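Local coordinates for protein phosphonopyruvate hydrolase (Variovorax sp., PDB 2HJP) that hydrolyses the carbon-phosphorus bond of phosphonopyruvate, giving pyruvate and phosphate with the help of a divalent metal cation, at residues G14-A19 and S227-V232; V90-V95 and A139-A144; A21-L26 and G43-A48; V27-E32 and I273-D278; R155-I160 and L184-Q189. All blocks are in the same frame, centred on the assembly; numbering follows the deposited sequence.

Contact 1: G14-A19 and S227-V232; sequences GRLFTA and SKVGIV
Phe17 and Ile231 lie side by side and point to the same face of the barrel sheet, Phe17 CB resting 4.0 Å from Ile231 CG1, while on the other face Thr18 and Val232 run alongside each other with Thr18 CG2 3.8 Å from Val232 CG1. Leu16 swings its CG anti to the backbone N (chi1 175°), which carries CD1 across to the backbone of Gly230, 3.7 Å from Gly230 O. The main chains pair in parallel. Phe17 N donates to Gly230 O at 2.9 Å, Val232 N to Phe17 O and Ala19 N to Val232 O. Helix 3-13 packs against Phe17 and Ile231, and Ile223 of helix 220-224 against Leu16 and Val232. These bonds join the first strand, 17-21, to the last, 229-234, and so close the eight-stranded TIM barrel. Chemically, the seam is held by backbone polar groups, while largely apolar contacts, with the Thr18 methyl among them, fill the two faces; Thr18 OG1 bonds to Gly37 N.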
# COMPACT_ATOMS: atom_id res chain seq x y z
N GLY A 14 -37.99 -7.40 1.42
CA GLY A 14 -38.97 -6.39 1.05
C GLY A 14 -38.82 -5.05 1.80
O GLY A 14 -39.41 -4.05 1.40
N ARG A 15 -38.08 -5.02 2.90
CA ARG A 15 -37.83 -3.77 3.64
C ARG A 15 -36.94 -2.90 2.74
O ARG A 15 -36.21 -3.41 1.91
CB ARG A 15 -37.03 -4.02 4.93
CG ARG A 15 -37.70 -4.86 6.03
CD ARG A 15 -36.69 -5.08 7.18
NE ARG A 15 -35.59 -5.95 6.73
CZ ARG A 15 -34.34 -5.98 7.21
NH1 ARG A 15 -33.47 -6.84 6.68
NH2 ARG A 15 -33.93 -5.18 8.21
N LEU A 16 -37.00 -1.59 2.89
CA LEU A 16 -36.14 -0.69 2.12
C LEU A 16 -34.83 -0.55 2.92
O LEU A 16 -34.86 -0.12 4.10
CB LEU A 16 -36.79 0.68 2.00
CG LEU A 16 -36.02 1.82 1.34
CD1 LEU A 16 -35.47 1.36 0.00
CD2 LEU A 16 -37.01 3.03 1.19
N PHE A 17 -33.70 -0.84 2.28
CA PHE A 17 -32.36 -0.81 2.91
C PHE A 17 -31.66 0.52 2.58
O PHE A 17 -31.62 0.95 1.39
CB PHE A 17 -31.55 -1.97 2.33
CG PHE A 17 -30.20 -2.16 2.92
CD1 PHE A 17 -30.06 -2.87 4.10
CD2 PHE A 17 -29.08 -1.66 2.28
CE1 PHE A 17 -28.79 -3.10 4.67
CE2 PHE A 17 -27.80 -1.87 2.79
CZ PHE A 17 -27.64 -2.60 4.01
N THR A 18 -31.13 1.19 3.60
CA THR A 18 -30.43 2.46 3.37
C THR A 18 -28.92 2.29 3.53
O THR A 18 -28.45 1.57 4.44
CB THR A 18 -30.90 3.55 4.34
OG1 THR A 18 -30.57 3.16 5.67
CG2 THR A 18 -32.43 3.73 4.28
N ALA A 19 -28.19 2.90 2.63
CA ALA A 19 -26.73 2.81 2.73
C ALA A 19 -26.21 4.27 2.56
O ALA A 19 -26.63 4.99 1.67
CB ALA A 19 -26.14 1.94 1.59
N SER A 227 -42.48 -0.37 -4.51
CA SER A 227 -42.18 -1.71 -4.06
C SER A 227 -41.04 -2.32 -4.83
O SER A 227 -40.46 -3.28 -4.38
CB SER A 227 -43.41 -2.64 -4.22
OG SER A 227 -44.47 -2.09 -3.47
N LYS A 228 -40.77 -1.82 -6.01
CA LYS A 228 -39.69 -2.42 -6.81
C LYS A 228 -38.25 -2.06 -6.38
O LYS A 228 -37.31 -2.71 -6.84
CB LYS A 228 -39.87 -2.01 -8.27
CG LYS A 228 -41.10 -2.63 -8.91
CD LYS A 228 -41.29 -2.05 -10.28
CE LYS A 228 -42.50 -2.77 -10.95
NZ LYS A 228 -42.78 -2.06 -12.15
N VAL A 229 -38.11 -1.01 -5.56
CA VAL A 229 -36.80 -0.51 -5.09
C VAL A 229 -36.47 -1.16 -3.75
O VAL A 229 -37.27 -1.09 -2.85
CB VAL A 229 -36.89 1.03 -4.85
CG1 VAL A 229 -35.59 1.60 -4.29
CG2 VAL A 229 -37.23 1.70 -6.13
N GLY A 230 -35.30 -1.80 -3.63
CA GLY A 230 -34.94 -2.37 -2.34
C GLY A 230 -33.82 -1.62 -1.58
O GLY A 230 -33.58 -1.85 -0.39
N ILE A 231 -33.16 -0.70 -2.27
CA ILE A 231 -32.04 -0.00 -1.67
C ILE A 231 -31.97 1.46 -2.06
O ILE A 231 -32.14 1.77 -3.20
CB ILE A 231 -30.69 -0.67 -2.12
CG1 ILE A 231 -30.59 -2.08 -1.58
CG2 ILE A 231 -29.49 0.11 -1.61
CD1 ILE A 231 -29.59 -2.98 -2.30
N VAL A 232 -31.77 2.36 -1.11
CA VAL A 232 -31.53 3.73 -1.50
C VAL A 232 -30.11 4.06 -1.02
O VAL A 232 -29.71 3.70 0.11
CB VAL A 232 -32.51 4.69 -0.89
CG1 VAL A 232 -32.59 4.46 0.54
CG2 VAL A 232 -32.06 6.15 -1.22
O HOH W 1 -34.36 -4.25 -0.03

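Contact 2: V90-V95 and A139-A144; sequences VNVHYV and AAATAA
The imidazole of His93 receives Ala144 CB over one face, the methyl carbon standing 4.2 Å from the ring centroid and 22° off the ring normal, a CH-pi contact shifted toward the rim on the ND1 side. Ala140 O approaches the same ring obliquely, 3.9 Å from His93 ND1, a nitrogen that is buried here without a polar partner. A chi1 of -166° turns the ring to the carbonyl side of its own residue, beside the neighbouring helix, and the same alanine methyl also sits 3.5 Å from His93 O. One residue earlier, Val92 is directed toward the other helix, and its CG1 touches Ala141 CB at 3.7 Å and, more distantly, Ala140 CB. Small residues on 139-144 let the two helices come close: the axes of the short segments approach to 8.1 Å and run roughly parallel, with a crossing angle of -25°. Val284 of a second subunit packs on His93, and Ala141 also reaches Val152 of strand 151-156. Neighbouring helices 89-102 and 131-144, lying side by side and running in nearly the same direction, are characteristic of the outer helical layer of a TIM barrel.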
# COMPACT_ATOMS: atom_id res chain seq x y z
N VAL A 90 -12.11 -10.08 -17.70
CA VAL A 90 -11.01 -10.82 -17.10
C VAL A 90 -10.56 -10.07 -15.81
O VAL A 90 -10.38 -10.70 -14.78
CB VAL A 90 -9.85 -10.97 -18.06
CG1 VAL A 90 -8.65 -11.63 -17.34
CG2 VAL A 90 -10.29 -11.81 -19.28
N ASN A 91 -10.43 -8.75 -15.86
CA ASN A 91 -10.04 -7.98 -14.68
C ASN A 91 -11.13 -8.19 -13.63
O ASN A 91 -10.81 -8.40 -12.49
CB ASN A 91 -9.93 -6.47 -15.01
CG ASN A 91 -8.81 -6.19 -15.96
OD1 ASN A 91 -7.63 -6.21 -15.55
ND2 ASN A 91 -9.12 -5.98 -17.23
N VAL A 92 -12.40 -8.16 -14.03
CA VAL A 92 -13.52 -8.38 -13.09
C VAL A 92 -13.34 -9.66 -12.30
O VAL A 92 -13.45 -9.71 -11.06
CB VAL A 92 -14.89 -8.38 -13.81
CG1 VAL A 92 -16.01 -8.79 -12.84
CG2 VAL A 92 -15.16 -7.01 -14.38
N HIS A 93 -13.02 -10.71 -13.01
CA HIS A 93 -12.78 -12.02 -12.38
C HIS A 93 -11.71 -12.04 -11.33
O HIS A 93 -11.81 -12.74 -10.32
CB HIS A 93 -12.39 -13.02 -13.48
CG HIS A 93 -12.43 -14.43 -13.01
ND1 HIS A 93 -13.56 -15.20 -13.11
CD2 HIS A 93 -11.47 -15.20 -12.46
CE1 HIS A 93 -13.29 -16.40 -12.64
NE2 HIS A 93 -12.03 -16.43 -12.25
N TYR A 94 -10.67 -11.24 -11.55
CA TYR A 94 -9.56 -11.17 -10.62
C TYR A 94 -9.82 -10.16 -9.50
O TYR A 94 -9.32 -10.31 -8.40
CB TYR A 94 -8.23 -10.79 -11.34
CG TYR A 94 -7.63 -11.96 -12.13
CD1 TYR A 94 -6.80 -12.90 -11.51
CD2 TYR A 94 -7.94 -12.14 -13.46
CE1 TYR A 94 -6.27 -14.02 -12.23
CE2 TYR A 94 -7.42 -13.26 -14.20
CZ TYR A 94 -6.58 -14.19 -13.57
OH TYR A 94 -6.11 -15.30 -14.27
N VAL A 95 -10.60 -9.14 -9.80
CA VAL A 95 -10.88 -8.09 -8.87
C VAL A 95 -11.96 -8.43 -7.83
O VAL A 95 -11.78 -8.15 -6.69
CB VAL A 95 -11.28 -6.82 -9.70
CG1 VAL A 95 -12.22 -6.00 -8.96
CG2 VAL A 95 -10.05 -6.02 -9.98
N ALA A 139 -21.49 -11.75 -15.46
CA ALA A 139 -21.38 -13.22 -15.30
C ALA A 139 -20.00 -13.56 -14.70
O ALA A 139 -19.90 -14.48 -13.86
CB ALA A 139 -21.57 -13.94 -16.67
N ALA A 140 -18.95 -12.85 -15.12
CA ALA A 140 -17.59 -13.07 -14.54
C ALA A 140 -17.61 -12.74 -13.03
O ALA A 140 -16.95 -13.44 -12.22
CB ALA A 140 -16.52 -12.19 -15.24
N ALA A 141 -18.34 -11.68 -12.64
CA ALA A 141 -18.39 -11.29 -11.25
C ALA A 141 -19.11 -12.33 -10.44
O ALA A 141 -18.63 -12.70 -9.36
CB ALA A 141 -19.08 -9.91 -11.07
N THR A 142 -20.28 -12.79 -10.93
CA THR A 142 -21.00 -13.81 -10.19
C THR A 142 -20.27 -15.15 -10.17
O THR A 142 -20.40 -15.91 -9.22
CB THR A 142 -22.46 -14.04 -10.66
OG1 THR A 142 -22.47 -14.48 -12.04
CG2 THR A 142 -23.29 -12.72 -10.47
N ALA A 143 -19.52 -15.45 -11.23
CA ALA A 143 -18.71 -16.70 -11.28
C ALA A 143 -17.54 -16.60 -10.26
O ALA A 143 -17.16 -17.58 -9.60
CB ALA A 143 -18.09 -16.90 -12.72
N ALA A 144 -16.95 -15.41 -10.14
CA ALA A 144 -15.80 -15.22 -9.26
C ALA A 144 -16.08 -15.17 -7.75
O ALA A 144 -15.20 -15.47 -6.95
CB ALA A 144 -15.04 -13.93 -9.69

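Contact 3: A21-L26 and G43-A48; sequences AAHNPL and GFELSA. With NA (sodium ion), chain D; PPR (phosphonopyruvate), chain G.
A buried histidine-carboxylate hydrogen bond joins the turn after the first barrel strand to helix 43-49, which follows the second. His23 ND1 donates to Glu45 OE1 at 2.7 Å, with an N-H...O angle of 158°. The oxygen lies at the edge of the imidazole, close to the ring plane, and is met on its syn side but 35° out of the carboxylate plane, and the ring and carboxylate planes are 42° apart. The Glu45 chain bends at chi2 to bring its head group round. The other oxygen, Glu45 OE2, lies 3.4 Å from Ala21 CB and accepts from the backbone N of Ile239, so both carboxylate oxygens are engaged. A donor on each probably favours the charged form of the acid. The backbone of the same histidine has a second role: His23 O binds a sodium ion at 2.7 Å, a site shared with Ser49, and Leu46 CD1 lies beside the ion. The start of the same helix serves the substrate: Phe44 N donates to O2' of phosphonopyruvate at 2.9 Å. Helix 237-256 packs on His23 and Glu45, helix 60-71 lies against Leu46, and the backbone of Ala21 pairs with Tyr234 of the last barrel strand, while Ala22 pairs with Trp40 of the second.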
# COMPACT_ATOMS: atom_id res chain seq x y z
N ALA A 21 -22.85 6.96 2.19
CA ALA A 21 -21.48 7.12 1.74
C ALA A 21 -20.51 7.31 2.93
O ALA A 21 -20.85 7.91 3.97
CB ALA A 21 -21.40 8.37 0.84
N ALA A 22 -19.28 6.83 2.76
CA ALA A 22 -18.24 7.04 3.73
C ALA A 22 -16.92 7.13 2.99
O ALA A 22 -16.68 6.33 2.08
CB ALA A 22 -18.17 5.90 4.78
N HIS A 23 -16.06 8.09 3.37
CA HIS A 23 -14.73 8.21 2.72
C HIS A 23 -13.60 7.68 3.66
O HIS A 23 -12.40 7.69 3.31
CB HIS A 23 -14.46 9.68 2.27
CG HIS A 23 -14.80 10.72 3.30
ND1 HIS A 23 -16.09 11.21 3.48
CD2 HIS A 23 -14.01 11.40 4.15
CE1 HIS A 23 -16.07 12.15 4.41
NE2 HIS A 23 -14.82 12.28 4.84
N ASN A 24 -13.96 7.27 4.88
CA ASN A 24 -12.99 6.66 5.80
C ASN A 24 -13.74 5.83 6.84
O ASN A 24 -14.95 5.90 6.86
CB ASN A 24 -12.05 7.67 6.47
CG ASN A 24 -12.76 8.70 7.22
OD1 ASN A 24 -13.62 8.39 7.97
ND2 ASN A 24 -12.37 9.96 7.05
N PRO A 25 -13.03 4.98 7.63
CA PRO A 25 -13.69 4.13 8.65
C PRO A 25 -14.43 4.93 9.76
O PRO A 25 -15.45 4.49 10.28
CB PRO A 25 -12.54 3.32 9.24
CG PRO A 25 -11.62 3.13 8.02
CD PRO A 25 -11.64 4.55 7.44
N LEU A 26 -13.90 6.10 10.12
CA LEU A 26 -14.55 6.89 11.15
C LEU A 26 -15.97 7.32 10.66
O LEU A 26 -16.95 7.19 11.38
CB LEU A 26 -13.69 8.13 11.58
CG LEU A 26 -14.28 9.13 12.61
CD1 LEU A 26 -14.55 8.43 13.90
CD2 LEU A 26 -13.35 10.32 12.87
N GLY A 43 -16.77 5.71 -4.75
CA GLY A 43 -15.53 6.13 -5.44
C GLY A 43 -15.47 7.67 -5.55
O GLY A 43 -14.41 8.26 -5.54
N PHE A 44 -16.62 8.33 -5.61
CA PHE A 44 -16.66 9.77 -5.72
C PHE A 44 -16.12 10.36 -4.39
O PHE A 44 -15.25 11.28 -4.37
CB PHE A 44 -18.13 10.25 -5.94
CG PHE A 44 -18.25 11.76 -5.96
CD1 PHE A 44 -17.94 12.47 -7.11
CD2 PHE A 44 -18.59 12.45 -4.80
CE1 PHE A 44 -17.96 13.89 -7.10
CE2 PHE A 44 -18.62 13.83 -4.79
CZ PHE A 44 -18.30 14.56 -5.97
N GLU A 45 -16.65 9.84 -3.28
CA GLU A 45 -16.18 10.32 -1.97
C GLU A 45 -14.71 10.05 -1.72
O GLU A 45 -14.01 10.93 -1.25
CB GLU A 45 -16.95 9.70 -0.83
CG GLU A 45 -18.37 10.32 -0.68
CD GLU A 45 -18.68 10.68 0.76
OE1 GLU A 45 -17.88 10.28 1.64
OE2 GLU A 45 -19.72 11.34 0.99
N LEU A 46 -14.22 8.84 -2.03
CA LEU A 46 -12.81 8.60 -1.75
C LEU A 46 -11.94 9.46 -2.70
O LEU A 46 -10.96 10.06 -2.26
CB LEU A 46 -12.49 7.11 -1.92
CG LEU A 46 -11.10 6.73 -1.53
CD1 LEU A 46 -10.84 7.06 -0.09
CD2 LEU A 46 -10.92 5.26 -1.79
N SER A 47 -12.27 9.55 -3.99
CA SER A 47 -11.44 10.39 -4.86
C SER A 47 -11.56 11.86 -4.41
O SER A 47 -10.60 12.60 -4.44
CB SER A 47 -11.84 10.22 -6.36
OG SER A 47 -13.19 10.62 -6.46
N ALA A 48 -12.74 12.30 -3.98
CA ALA A 48 -12.86 13.70 -3.55
C ALA A 48 -11.95 13.93 -2.34
O ALA A 48 -11.29 14.98 -2.22
CB ALA A 48 -14.34 14.04 -3.21
NA NA D . -10.30 9.29 2.67
C1 PPR G . -20.24 7.26 -6.22
O1 PPR G . -20.73 7.66 -5.08
O2' PPR G . -19.07 7.13 -6.45
C2 PPR G . -21.27 6.93 -7.25
C3 PPR G . -22.49 7.51 -7.44
O2 PPR G . -20.89 5.95 -8.07
P PPR G . -22.26 9.03 -8.49
O1P PPR G . -21.73 8.47 -9.84
O2P PPR G . -21.24 9.92 -7.73
O3P PPR G . -23.59 9.58 -8.65

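Contact 4: V27-E32 and I273-D278; sequences VAKLAE and IELQGD. With XYS (alpha-D-xylopyranose), chain B.
Lys29 and Leu30 meet Leu275 in two different ways, one polar and one apolar. At the apolar, closely packed part, Leu30 CD2 touches Leu275 CD2 at 4.0 Å, the two side chains crossing at about a right angle. Leu275 also packs on Leu26 and Gln33 of helix 25-34. The more open side belongs to Lys29. Its chain is stretched out from the first torsion onward (chi1 -177°), which carries NZ across to Leu275 O, where it donates at 2.6 Å, from above the carbonyl plane rather than along a lone pair. That carbonyl lies in the last turn of helix 269-275, where Gly277, with positive phi, ends the helix in a Schellman motif. With an alanine in place of Lys29, Leu275 O would probably lose this donor, and a gap would be likely to open where the aliphatic chain now runs. Farther along helix 25-34, Glu32 OE2 accepts from O1 of a xylopyranose at 2.9 Å, and it also bonds to Ser75. A positive amine set at the carbonyl end of a helix is likely to be favoured by the helix dipole, which adds to a modest leucine contact.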
# COMPACT_ATOMS: atom_id res chain seq x y z
N VAL A 27 -16.03 7.88 9.47
CA VAL A 27 -17.31 8.29 8.92
C VAL A 27 -18.23 7.05 8.79
O VAL A 27 -19.44 7.13 9.06
CB VAL A 27 -17.10 8.91 7.51
CG1 VAL A 27 -18.44 8.98 6.77
CG2 VAL A 27 -16.39 10.34 7.68
N ALA A 28 -17.67 5.90 8.39
CA ALA A 28 -18.52 4.67 8.28
C ALA A 28 -19.06 4.33 9.66
O ALA A 28 -20.24 3.91 9.82
CB ALA A 28 -17.69 3.50 7.69
N LYS A 29 -18.20 4.44 10.68
CA LYS A 29 -18.67 4.17 12.05
C LYS A 29 -19.80 5.14 12.43
O LYS A 29 -20.80 4.73 13.06
CB LYS A 29 -17.50 4.26 13.03
CG LYS A 29 -17.85 3.94 14.51
CD LYS A 29 -16.51 3.80 15.31
CE LYS A 29 -16.71 3.21 16.70
NZ LYS A 29 -15.39 3.07 17.41
N LEU A 30 -19.70 6.42 12.03
CA LEU A 30 -20.78 7.32 12.40
C LEU A 30 -22.07 6.94 11.68
O LEU A 30 -23.15 7.06 12.27
CB LEU A 30 -20.40 8.77 12.13
CG LEU A 30 -19.25 9.26 13.03
CD1 LEU A 30 -18.65 10.55 12.47
CD2 LEU A 30 -19.76 9.47 14.48
N ALA A 31 -21.97 6.52 10.42
CA ALA A 31 -23.18 6.11 9.66
C ALA A 31 -23.82 4.93 10.37
O ALA A 31 -25.07 4.90 10.52
CB ALA A 31 -22.82 5.68 8.19
N GLU A 32 -22.99 3.97 10.82
CA GLU A 32 -23.54 2.81 11.52
C GLU A 32 -24.30 3.27 12.75
O GLU A 32 -25.42 2.82 13.03
CB GLU A 32 -22.46 1.80 11.95
CG GLU A 32 -23.12 0.65 12.68
CD GLU A 32 -22.19 -0.52 12.98
OE1 GLU A 32 -21.09 -0.63 12.47
OE2 GLU A 32 -22.60 -1.39 13.75
N ILE A 273 -11.49 10.42 20.97
CA ILE A 273 -10.79 9.28 21.53
C ILE A 273 -11.75 8.08 21.77
O ILE A 273 -11.36 6.90 21.64
CB ILE A 273 -10.04 9.71 22.86
CG1 ILE A 273 -8.84 10.59 22.45
CG2 ILE A 273 -9.46 8.49 23.61
CD1 ILE A 273 -8.24 11.43 23.58
N GLU A 274 -13.00 8.37 22.15
CA GLU A 274 -13.96 7.31 22.36
C GLU A 274 -14.34 6.64 21.00
O GLU A 274 -14.51 5.44 20.90
CB GLU A 274 -15.20 7.88 23.10
CG GLU A 274 -16.28 6.77 23.36
CD GLU A 274 -17.66 7.34 23.79
OE1 GLU A 274 -17.70 8.37 24.51
OE2 GLU A 274 -18.72 6.76 23.41
N LEU A 275 -14.47 7.46 19.97
CA LEU A 275 -14.82 6.95 18.65
C LEU A 275 -13.67 6.10 18.11
O LEU A 275 -13.88 5.24 17.26
CB LEU A 275 -15.09 8.12 17.69
CG LEU A 275 -16.53 8.67 17.78
CD1 LEU A 275 -16.62 9.98 17.04
CD2 LEU A 275 -17.53 7.63 17.19
N GLN A 276 -12.47 6.34 18.61
CA GLN A 276 -11.31 5.56 18.23
C GLN A 276 -11.21 4.18 18.89
O GLN A 276 -10.32 3.41 18.59
CB GLN A 276 -10.04 6.35 18.57
CG GLN A 276 -9.66 7.45 17.56
CD GLN A 276 -8.49 8.29 18.13
OE1 GLN A 276 -8.59 8.84 19.26
NE2 GLN A 276 -7.39 8.37 17.38
N GLY A 277 -12.13 3.87 19.80
CA GLY A 277 -12.10 2.56 20.45
C GLY A 277 -11.19 2.56 21.68
O GLY A 277 -10.67 1.49 22.08
N ASP A 278 -11.02 3.74 22.30
CA ASP A 278 -10.17 3.81 23.48
C ASP A 278 -10.55 2.80 24.56
O ASP A 278 -9.70 2.20 25.18
CB ASP A 278 -10.21 5.20 24.06
CG ASP A 278 -9.11 5.43 25.08
OD1 ASP A 278 -7.91 5.38 24.67
OD2 ASP A 278 -9.51 5.66 26.27
C1 XYS B . -20.69 -1.95 16.95
C2 XYS B . -19.60 -2.72 17.76
C3 XYS B . -19.40 -4.11 17.08
C4 XYS B . -20.74 -4.92 16.94
C5 XYS B . -21.98 -4.09 16.55
O1 XYS B . -20.35 -1.64 15.58
O2 XYS B . -18.37 -1.99 17.70
O3 XYS B . -18.40 -4.89 17.81
O4 XYS B . -20.66 -6.16 16.21
O5 XYS B . -21.95 -2.65 17.00

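Contact 5: R155-I160 and L184-Q189; sequences RVEALI and LIHSRQ. With PPR (phosphonopyruvate), chain G.
Arg155 pairs with Leu184 and Val156 with Ile185 in parallel register, Val156 N donating to Leu184 O at 2.9 Å and His186 N returning a weak bond to Val156 O. At and just past the strand ends, Arg155, His186 and Arg188 converge on phosphonopyruvate. Arg155 extends from CG to NE; His186 CD2 lies over one face of its guanidinium, 3.4 Å from Arg155 NH2, with the two planes 72° apart. Along its edge, NE and NH2 of Arg155 both grip Glu157 OE2, the NE bond being 2.6 Å, a salt bridge that fixes the rotation of the group. Arg155 NH1 and NH2 both donate to phosphonate oxygen O1P. His186 NE2 gives a straight bond (2.8 Å, 164°) to O3P, which Arg188 NH1 also holds at 2.8 Å, while Arg188 NH2 reaches O1P. Two arginines and a histidine thus hold two of the phosphonate oxygens, and the anion probably offsets the charge of the neighbouring arginines. A methionine in place of Arg155 would probably leave Glu157 without its cationic mate and O1P without two of its donors. On the other face of the strands, Ile185 CD1 packs on Val156 CG1 and on Leu159 CD1, the latter at 3.8 Å. The two strands belong to a beta-alpha-beta unit whose connecting helix, 165-177, covers Val156 and Leu159; helix 193-201 packs on Ile185, and strands 106-110 and 208-210 flank the pair.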
# COMPACT_ATOMS: atom_id res chain seq x y z
N ARG A 155 -25.06 -1.41 -12.52
CA ARG A 155 -25.51 -0.05 -12.67
C ARG A 155 -25.67 0.31 -14.13
O ARG A 155 -24.75 0.16 -14.95
CB ARG A 155 -24.54 0.87 -11.94
CG ARG A 155 -24.64 2.34 -12.32
CD ARG A 155 -23.73 3.21 -11.40
NE ARG A 155 -23.46 4.51 -12.02
CZ ARG A 155 -22.92 5.57 -11.42
NH1 ARG A 155 -22.59 5.51 -10.14
NH2 ARG A 155 -22.64 6.68 -12.12
N VAL A 156 -26.88 0.74 -14.46
CA VAL A 156 -27.26 1.09 -15.84
C VAL A 156 -27.16 2.61 -16.03
O VAL A 156 -27.89 3.36 -15.39
CB VAL A 156 -28.76 0.59 -16.10
CG1 VAL A 156 -29.29 1.14 -17.44
CG2 VAL A 156 -28.83 -0.94 -16.05
N GLU A 157 -26.27 3.03 -16.92
CA GLU A 157 -26.00 4.43 -17.24
C GLU A 157 -26.77 4.96 -18.46
O GLU A 157 -26.64 6.15 -18.82
CB GLU A 157 -24.52 4.60 -17.56
CG GLU A 157 -23.57 4.51 -16.41
CD GLU A 157 -23.67 5.72 -15.54
OE1 GLU A 157 -23.39 6.84 -16.01
OE2 GLU A 157 -24.04 5.54 -14.39
N ALA A 158 -27.53 4.10 -19.11
CA ALA A 158 -28.26 4.49 -20.32
C ALA A 158 -29.15 5.78 -20.20
O ALA A 158 -29.25 6.54 -21.17
CB ALA A 158 -29.09 3.31 -20.82
N LEU A 159 -29.80 6.02 -19.06
CA LEU A 159 -30.60 7.26 -18.93
C LEU A 159 -29.63 8.47 -19.00
O LEU A 159 -29.80 9.40 -19.79
CB LEU A 159 -31.41 7.29 -17.62
CG LEU A 159 -32.54 6.24 -17.55
CD1 LEU A 159 -33.45 6.38 -16.34
CD2 LEU A 159 -33.36 6.44 -18.77
N ILE A 160 -28.59 8.39 -18.21
CA ILE A 160 -27.57 9.42 -18.15
C ILE A 160 -26.90 9.63 -19.52
O ILE A 160 -26.67 10.77 -19.92
CB ILE A 160 -26.54 9.05 -17.09
CG1 ILE A 160 -27.26 8.97 -15.74
CG2 ILE A 160 -25.35 10.00 -17.15
CD1 ILE A 160 -27.74 10.26 -15.17
N LEU A 184 -29.06 -0.93 -10.38
CA LEU A 184 -29.00 0.43 -9.90
C LEU A 184 -29.24 1.24 -11.17
O LEU A 184 -28.44 1.18 -12.09
CB LEU A 184 -27.61 0.73 -9.31
CG LEU A 184 -27.52 2.09 -8.56
CD1 LEU A 184 -26.20 2.14 -7.67
CD2 LEU A 184 -27.66 3.27 -9.64
N ILE A 185 -30.36 1.96 -11.24
CA ILE A 185 -30.70 2.79 -12.40
C ILE A 185 -30.36 4.20 -11.95
O ILE A 185 -30.86 4.71 -10.96
CB ILE A 185 -32.19 2.61 -12.83
CG1 ILE A 185 -32.52 3.53 -14.01
CG2 ILE A 185 -33.18 2.90 -11.62
CD1 ILE A 185 -31.92 3.09 -15.34
N HIS A 186 -29.48 4.84 -12.71
CA HIS A 186 -29.06 6.16 -12.31
C HIS A 186 -29.62 7.32 -13.16
O HIS A 186 -30.01 7.17 -14.33
CB HIS A 186 -27.53 6.18 -12.27
CG HIS A 186 -26.96 7.12 -11.23
ND1 HIS A 186 -27.72 7.72 -10.24
CD2 HIS A 186 -25.70 7.60 -11.07
CE1 HIS A 186 -26.96 8.53 -9.52
NE2 HIS A 186 -25.73 8.48 -10.00
N SER A 187 -29.67 8.49 -12.53
CA SER A 187 -30.17 9.70 -13.19
C SER A 187 -29.53 10.95 -12.55
O SER A 187 -29.33 10.98 -11.33
CB SER A 187 -31.70 9.81 -13.06
OG SER A 187 -32.17 11.03 -13.63
N ARG A 188 -29.21 11.95 -13.37
CA ARG A 188 -28.61 13.20 -12.91
C ARG A 188 -29.63 14.34 -13.01
O ARG A 188 -29.25 15.51 -12.81
CB ARG A 188 -27.44 13.63 -13.79
CG ARG A 188 -26.32 12.69 -13.89
CD ARG A 188 -25.43 12.72 -12.70
NE ARG A 188 -24.41 11.70 -12.92
CZ ARG A 188 -23.70 11.15 -11.95
NH1 ARG A 188 -23.88 11.52 -10.68
NH2 ARG A 188 -22.82 10.20 -12.27
N GLN A 189 -30.87 14.02 -13.39
CA GLN A 189 -31.95 15.03 -13.50
C GLN A 189 -32.20 15.62 -12.14
O GLN A 189 -32.02 14.93 -11.15
CB GLN A 189 -33.26 14.39 -13.95
CG GLN A 189 -33.76 14.82 -15.30
CD GLN A 189 -32.78 14.52 -16.40
OE1 GLN A 189 -33.11 14.60 -17.59
NE2 GLN A 189 -31.55 14.18 -16.02
C1 PPR G . -20.24 7.26 -6.22
O1 PPR G . -20.73 7.66 -5.08
O2' PPR G . -19.07 7.13 -6.45
C2 PPR G . -21.27 6.93 -7.25
C3 PPR G . -22.49 7.51 -7.44
O2 PPR G . -20.89 5.95 -8.07
P PPR G . -22.26 9.03 -8.49
O1P PPR G . -21.73 8.47 -9.84
O2P PPR G . -21.24 9.92 -7.73
O3P PPR G . -23.59 9.58 -8.65
O HOH W 2 -28.88 5.70 -16.38

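Contacts 1, 2, 3 and 5 belong to the TIM barrel, and contact 4 ties helix 269-275 to it. Contacts 1 and 5 lie in the same eight-stranded sheet, their centres about 17 Å apart; contacts 3, 2 and 5 follow one another in that order along the chain between the segments of contact 1. Contact 3 continues directly from strand 17-21 and touches contact 4 through helix 25-34. The segments of contact 4 alternate along the chain with those of contact 1 and of contact 3. Contact 2 belongs to the outer helices, about 33 Å from contact 4 between centres. Contacts 3 and 5, about 21 Å apart between centres, bring distant strand ends to one substrate, phosphonopyruvate.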